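Local atomic coordinates of flavodoxin (Fusobacterium nucleatum, PDB entry 6OHK), a protein that binds flavin mononucleotide and probably carries electrons to partner redox enzymes. Residues 20-32 with 154-166. The protein carries 1 engineered substitution. Sequence-based numbering, arbitrary orientation.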
loop_
_atom_site.group_PDB
_atom_site.type_symbol
_atom_site.label_atom_id
_atom_site.label_comp_id
_atom_site.label_asym_id
_atom_site.label_seq_id
_atom_site.Cartn_x
_atom_site.Cartn_y
_atom_site.Cartn_z
ATOM N N GLY A 20 12.191 -2.181 5.154
ATOM C CA GLY A 20 12.050 -3.409 5.880
ATOM C C GLY A 20 10.714 -4.062 5.636
ATOM O O GLY A 20 10.626 -5.284 5.546
ATOM N N ILE A 21 9.649 -3.260 5.560
ATOM C CA ILE A 21 8.326 -3.790 5.262
ATOM C C ILE A 21 8.314 -4.423 3.878
ATOM O O ILE A 21 7.751 -5.502 3.682
ATOM C CB ILE A 21 7.265 -2.674 5.387
ATOM C CG1 ILE A 21 6.982 -2.283 6.834
ATOM C CG2 ILE A 21 5.991 -3.018 4.646
ATOM C CD1 ILE A 21 7.174 -3.270 7.878
ATOM N N VAL A 22 8.926 -3.770 2.900
ATOM C CA VAL A 22 8.991 -4.338 1.570
ATOM C C VAL A 22 9.750 -5.649 1.588
ATOM O O VAL A 22 9.354 -6.608 0.920
ATOM C CB VAL A 22 9.578 -3.310 0.594
ATOM C CG1 VAL A 22 9.950 -3.941 -0.758
ATOM C CG2 VAL A 22 8.608 -2.158 0.431
ATOM N N ASP A 23 10.836 -5.730 2.347
ATOM C CA ASP A 23 11.557 -6.997 2.470
ATOM C C ASP A 23 10.679 -8.099 3.039
ATOM O O ASP A 23 10.754 -9.254 2.594
ATOM C CB ASP A 23 12.791 -6.818 3.357
ATOM C CG ASP A 23 13.906 -6.053 2.677
ATOM O OD1 ASP A 23 13.923 -5.971 1.427
ATOM O OD2 ASP A 23 14.788 -5.548 3.413
ATOM N N GLU A 24 9.825 -7.777 4.001
ATOM C CA GLU A 24 8.898 -8.766 4.531
ATOM C C GLU A 24 7.874 -9.190 3.490
ATOM O O GLU A 24 7.566 -10.387 3.360
ATOM C CB GLU A 24 8.218 -8.228 5.796
ATOM C CG GLU A 24 9.230 -7.976 6.896
ATOM C CD GLU A 24 8.658 -7.505 8.221
ATOM O OE1 GLU A 24 8.137 -8.358 8.961
ATOM O OE2 GLU A 24 8.763 -6.295 8.536
ATOM N N ILE A 25 7.310 -8.240 2.747
ATOM C CA ILE A 25 6.388 -8.564 1.667
ATOM C C ILE A 25 7.055 -9.492 0.662
ATOM O O ILE A 25 6.483 -10.512 0.253
ATOM C CB ILE A 25 5.891 -7.271 0.989
ATOM C CG1 ILE A 25 4.976 -6.495 1.935
ATOM C CG2 ILE A 25 5.200 -7.589 -0.333
ATOM C CD1 ILE A 25 4.681 -5.067 1.466
ATOM N N GLU A 26 8.266 -9.153 0.244
ATOM C CA GLU A 26 8.979 -9.969 -0.728
ATOM C C GLU A 26 9.190 -11.380 -0.207
ATOM O O GLU A 26 9.079 -12.353 -0.970
ATOM C CB GLU A 26 10.318 -9.330 -1.075
ATOM C CG GLU A 26 10.191 -8.055 -1.883
ATOM C CD GLU A 26 11.531 -7.480 -2.272
ATOM O OE1 GLU A 26 12.575 -8.034 -1.843
ATOM O OE2 GLU A 26 11.573 -6.472 -2.998
ATOM N N PHE A 27 9.505 -11.516 1.079
ATOM C CA PHE A 27 9.681 -12.849 1.638
ATOM C C PHE A 27 8.396 -13.649 1.566
ATOM O O PHE A 27 8.408 -14.837 1.206
ATOM C CB PHE A 27 10.207 -12.762 3.068
ATOM C CG PHE A 27 10.399 -14.112 3.676
ATOM C CD1 PHE A 27 11.544 -14.808 3.463
ATOM C CD2 PHE A 27 9.396 -14.691 4.390
ATOM C CE1 PHE A 27 11.689 -16.111 4.005
ATOM C CE2 PHE A 27 9.529 -15.974 4.911
ATOM C CZ PHE A 27 10.670 -16.657 4.695
ATOM N N PHE A 28 7.262 -13.051 1.903
ATOM C CA PHE A 28 6.004 -13.780 1.797
ATOM C C PHE A 28 5.654 -14.115 0.359
ATOM O O PHE A 28 4.926 -15.102 0.131
ATOM C CB PHE A 28 4.866 -12.998 2.441
ATOM C CG PHE A 28 4.908 -12.992 3.925
ATOM C CD1 PHE A 28 4.720 -14.175 4.641
ATOM C CD2 PHE A 28 5.103 -11.810 4.628
ATOM C CE1 PHE A 28 4.759 -14.166 6.028
ATOM C CE2 PHE A 28 5.143 -11.803 6.007
ATOM C CZ PHE A 28 4.963 -12.974 6.712
ATOM N N LEU A 29 6.170 -13.372 -0.608
ATOM C CA LEU A 29 6.026 -13.669 -2.041
ATOM C C LEU A 29 7.231 -14.427 -2.614
ATOM O O LEU A 29 7.482 -14.382 -3.836
ATOM C CB LEU A 29 5.890 -12.377 -2.825
ATOM C CG LEU A 29 4.702 -11.522 -2.503
ATOM C CD1 LEU A 29 4.822 -10.190 -3.203
ATOM C CD2 LEU A 29 3.407 -12.231 -2.882
ATOM N N LYS A 30 7.968 -15.145 -1.762
ATOM C CA LYS A 30 9.228 -15.762 -2.187
ATOM C C LYS A 30 9.060 -16.595 -3.449
ATOM O O LYS A 30 9.944 -16.601 -4.312
ATOM C CB LYS A 30 9.765 -16.701 -1.096
ATOM C CG LYS A 30 10.500 -16.073 0.069
ATOM C CD LYS A 30 11.844 -16.725 0.325
ATOM C CE LYS A 30 12.970 -15.968 -0.351
ATOM N NZ LYS A 30 13.109 -14.599 0.223
ATOM N N LYS A 31 7.990 -17.377 -3.529
ATOM C CA LYS A 31 7.764 -18.342 -4.607
ATOM C C LYS A 31 6.940 -17.790 -5.768
ATOM O O LYS A 31 6.554 -18.549 -6.665
ATOM C CB LYS A 31 7.003 -19.563 -4.053
ATOM C CG LYS A 31 7.688 -20.311 -2.917
ATOM C CD LYS A 31 9.208 -20.365 -3.066
ATOM C CE LYS A 31 9.645 -21.071 -4.344
ATOM N NZ LYS A 31 11.095 -20.844 -4.616
ATOM N N ASP A 32 6.608 -16.521 -5.734
ATOM C CA ASP A 32 5.787 -15.843 -6.718
ATOM C C ASP A 32 6.646 -14.788 -7.391
ATOM O O ASP A 32 7.528 -14.204 -6.758
ATOM C CB ASP A 32 4.638 -15.131 -5.997
ATOM C CG ASP A 32 3.779 -16.085 -5.191
ATOM O OD1 ASP A 32 3.413 -17.147 -5.725
ATOM O OD2 ASP A 32 3.472 -15.772 -4.022
ATOM N N THR A 154 3.505 -6.694 12.952
ATOM C CA THR A 154 3.695 -6.498 11.517
ATOM C C THR A 154 3.807 -7.801 10.768
ATOM O O THR A 154 3.153 -7.935 9.713
ATOM C CB THR A 154 4.889 -5.581 11.290
ATOM O OG1 THR A 154 4.509 -4.257 11.689
ATOM C CG2 THR A 154 5.317 -5.575 9.824
ATOM N N PRO A 155 4.609 -8.775 11.196
ATOM C CA PRO A 155 4.726 -9.989 10.367
ATOM C C PRO A 155 3.406 -10.686 10.117
ATOM O O PRO A 155 3.131 -11.090 8.971
ATOM C CB PRO A 155 5.708 -10.861 11.160
ATOM C CG PRO A 155 6.532 -9.872 11.912
ATOM C CD PRO A 155 5.619 -8.735 12.267
ATOM N N LYS A 156 2.575 -10.887 11.137
ATOM C CA LYS A 156 1.285 -11.532 10.920
ATOM C C LYS A 156 0.359 -10.648 10.100
ATOM O O LYS A 156 -0.401 -11.136 9.242
ATOM C CB LYS A 156 0.631 -11.906 12.249
ATOM C CG LYS A 156 -0.775 -12.467 12.109
ATOM C CD LYS A 156 -1.328 -12.916 13.451
ATOM C CE LYS A 156 -2.161 -14.178 13.308
ATOM N NZ LYS A 156 -3.307 -14.003 12.378
ATOM N N ARG A 157 0.405 -9.334 10.338
ATOM C CA ARG A 157 -0.438 -8.446 9.545
ATOM C C ARG A 157 -0.108 -8.568 8.070
ATOM O O ARG A 157 -1.013 -8.704 7.231
ATOM C CB ARG A 157 -0.302 -7.002 10.002
ATOM C CG ARG A 157 -1.064 -6.687 11.273
ATOM C CD ARG A 157 -0.800 -5.299 11.788
ATOM N NE ARG A 157 -1.735 -4.951 12.848
ATOM C CZ ARG A 157 -1.615 -3.879 13.621
ATOM N NH1 ARG A 157 -0.560 -3.093 13.539
ATOM N NH2 ARG A 157 -2.570 -3.600 14.484
ATOM N N ILE A 158 1.170 -8.554 7.736
ATOM C CA ILE A 158 1.574 -8.676 6.338
ATOM C C ILE A 158 1.234 -10.058 5.795
ATOM O O ILE A 158 0.688 -10.180 4.697
ATOM C CB ILE A 158 3.068 -8.356 6.173
ATOM C CG1 ILE A 158 3.360 -6.896 6.516
ATOM C CG2 ILE A 158 3.526 -8.691 4.752
ATOM C CD1 ILE A 158 4.823 -6.552 6.504
ATOM N N GLY A 159 1.606 -11.121 6.513
ATOM C CA GLY A 159 1.376 -12.464 5.985
ATOM C C GLY A 159 -0.088 -12.733 5.723
ATOM O O GLY A 159 -0.455 -13.292 4.688
ATOM N N ASP A 160 -0.952 -12.346 6.653
ATOM C CA ASP A 160 -2.373 -12.544 6.456
ATOM C C ASP A 160 -2.879 -11.736 5.272
ATOM O O ASP A 160 -3.731 -12.191 4.507
ATOM C CB ASP A 160 -3.149 -12.089 7.687
ATOM C CG ASP A 160 -3.007 -13.012 8.877
ATOM O OD1 ASP A 160 -2.443 -14.121 8.757
ATOM O OD2 ASP A 160 -3.489 -12.577 9.956
ATOM N N TRP A 161 -2.387 -10.503 5.128
ATOM C CA TRP A 161 -2.853 -9.637 4.048
ATOM C C TRP A 161 -2.415 -10.149 2.678
ATOM O O TRP A 161 -3.193 -10.140 1.725
ATOM C CB TRP A 161 -2.308 -8.239 4.312
ATOM C CG TRP A 161 -2.781 -7.168 3.402
ATOM C CD1 TRP A 161 -3.997 -6.557 3.435
ATOM C CD2 TRP A 161 -2.047 -6.548 2.343
ATOM N NE1 TRP A 161 -4.067 -5.588 2.477
ATOM C CE2 TRP A 161 -2.890 -5.568 1.778
ATOM C CE3 TRP A 161 -0.777 -6.729 1.816
ATOM C CZ2 TRP A 161 -2.475 -4.740 0.744
ATOM C CZ3 TRP A 161 -0.389 -5.904 0.765
ATOM C CH2 TRP A 161 -1.238 -4.937 0.261
ATOM N N ILE A 162 -1.162 -10.584 2.576
ATOM C CA ILE A 162 -0.683 -11.139 1.310
ATOM C C ILE A 162 -1.526 -12.352 0.911
ATOM O O ILE A 162 -1.915 -12.509 -0.257
ATOM C CB ILE A 162 0.815 -11.467 1.403
ATOM C CG1 ILE A 162 1.648 -10.192 1.516
ATOM C CG2 ILE A 162 1.280 -12.328 0.232
ATOM C CD1 ILE A 162 1.665 -9.308 0.286
ATOM N N THR A 163 -1.847 -13.217 1.878
ATOM C CA THR A 163 -2.690 -14.367 1.566
ATOM C C THR A 163 -4.032 -13.927 1.005
ATOM O O THR A 163 -4.542 -14.521 0.038
ATOM C CB THR A 163 -2.859 -15.215 2.819
ATOM O OG1 THR A 163 -1.590 -15.757 3.166
ATOM C CG2 THR A 163 -3.838 -16.358 2.643
ATOM N N GLU A 164 -4.636 -12.886 1.587
ATOM C CA GLU A 164 -5.922 -12.420 1.107
ATOM C C GLU A 164 -5.832 -11.819 -0.281
ATOM O O GLU A 164 -6.658 -12.128 -1.146
ATOM C CB GLU A 164 -6.539 -11.421 2.075
ATOM C CG GLU A 164 -7.028 -12.046 3.370
ATOM C CD GLU A 164 -7.872 -13.295 3.143
ATOM O OE1 GLU A 164 -7.475 -14.378 3.635
ATOM O OE2 GLU A 164 -8.911 -13.189 2.455
ATOM N N ILE A 165 -4.866 -10.933 -0.517
ATOM C CA ILE A 165 -4.894 -10.239 -1.798
ATOM C C ILE A 165 -4.527 -11.171 -2.935
ATOM O O ILE A 165 -4.997 -10.982 -4.071
ATOM C CB ILE A 165 -4.069 -8.950 -1.827
ATOM C CG1 ILE A 165 -2.569 -9.225 -1.752
ATOM C CG2 ILE A 165 -4.532 -7.995 -0.730
ATOM C CD1 ILE A 165 -1.732 -7.941 -1.820
ATOM N N LYS A 166 -3.701 -12.174 -2.661
ATOM C CA LYS A 166 -3.353 -13.122 -3.726
ATOM C C LYS A 166 -4.593 -13.783 -4.319
ATOM O O LYS A 166 -4.595 -14.150 -5.504
ATOM C CB LYS A 166 -2.383 -14.186 -3.198
ATOM C CG LYS A 166 -0.968 -13.698 -3.105
ATOM C CD LYS A 166 0.095 -14.704 -2.807
ATOM C CE LYS A 166 -0.180 -15.742 -1.773
ATOM N NZ LYS A 166 0.800 -16.866 -2.045
#
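Phe-28 lays one face of its ring over the backbone of Gly-159, whose CA stands 3.7 Å from the ring centroid and 9° off the normal, a CH-pi contact. With CG anti to its own carbonyl carbon (chi1 -73°), the ring reaches across to the other helix, where the lack of a side chain at Gly-159 lets it lie close; the CA atoms of the two residues are 6.4 Å apart. Ile-158 is a knob in the hole formed by Ile-21, Glu-24, Ile-25 and Phe-28. Its branches divide the work: CG2 meets Phe-28 CD2 at 3.5 Å and also touches Ile-25 CG1, while CD1 points to Glu-24 CB and Ile-21 CG2. One turn on, Ile-162 meets Ile-25 through CD1 and Leu-29 through CG2. At one end, near the FMN-binding Thr-17 and Thr-18, Ile-21 CD1 touches Thr-154 CG2 at 3.5 Å, and the threonine hydroxyl bonds to Glu-147. At the other, Lys-166 NZ makes a long, weak salt bridge of 3.5 Å to Asp-32 OD2, at the end of the type I turn after helix 17-28. Beneath, Ile-25 and Leu-29 rest on strand 7-11, and Ile-158 on strand 139-145. Segments 20-28 and 154-166, crossing at -48°, thus pack side by side on one face of the flavodoxin sheet, held mainly by apolar contacts and the Phe-28/Gly-159 CH-pi contact, the long salt bridge probably adding little.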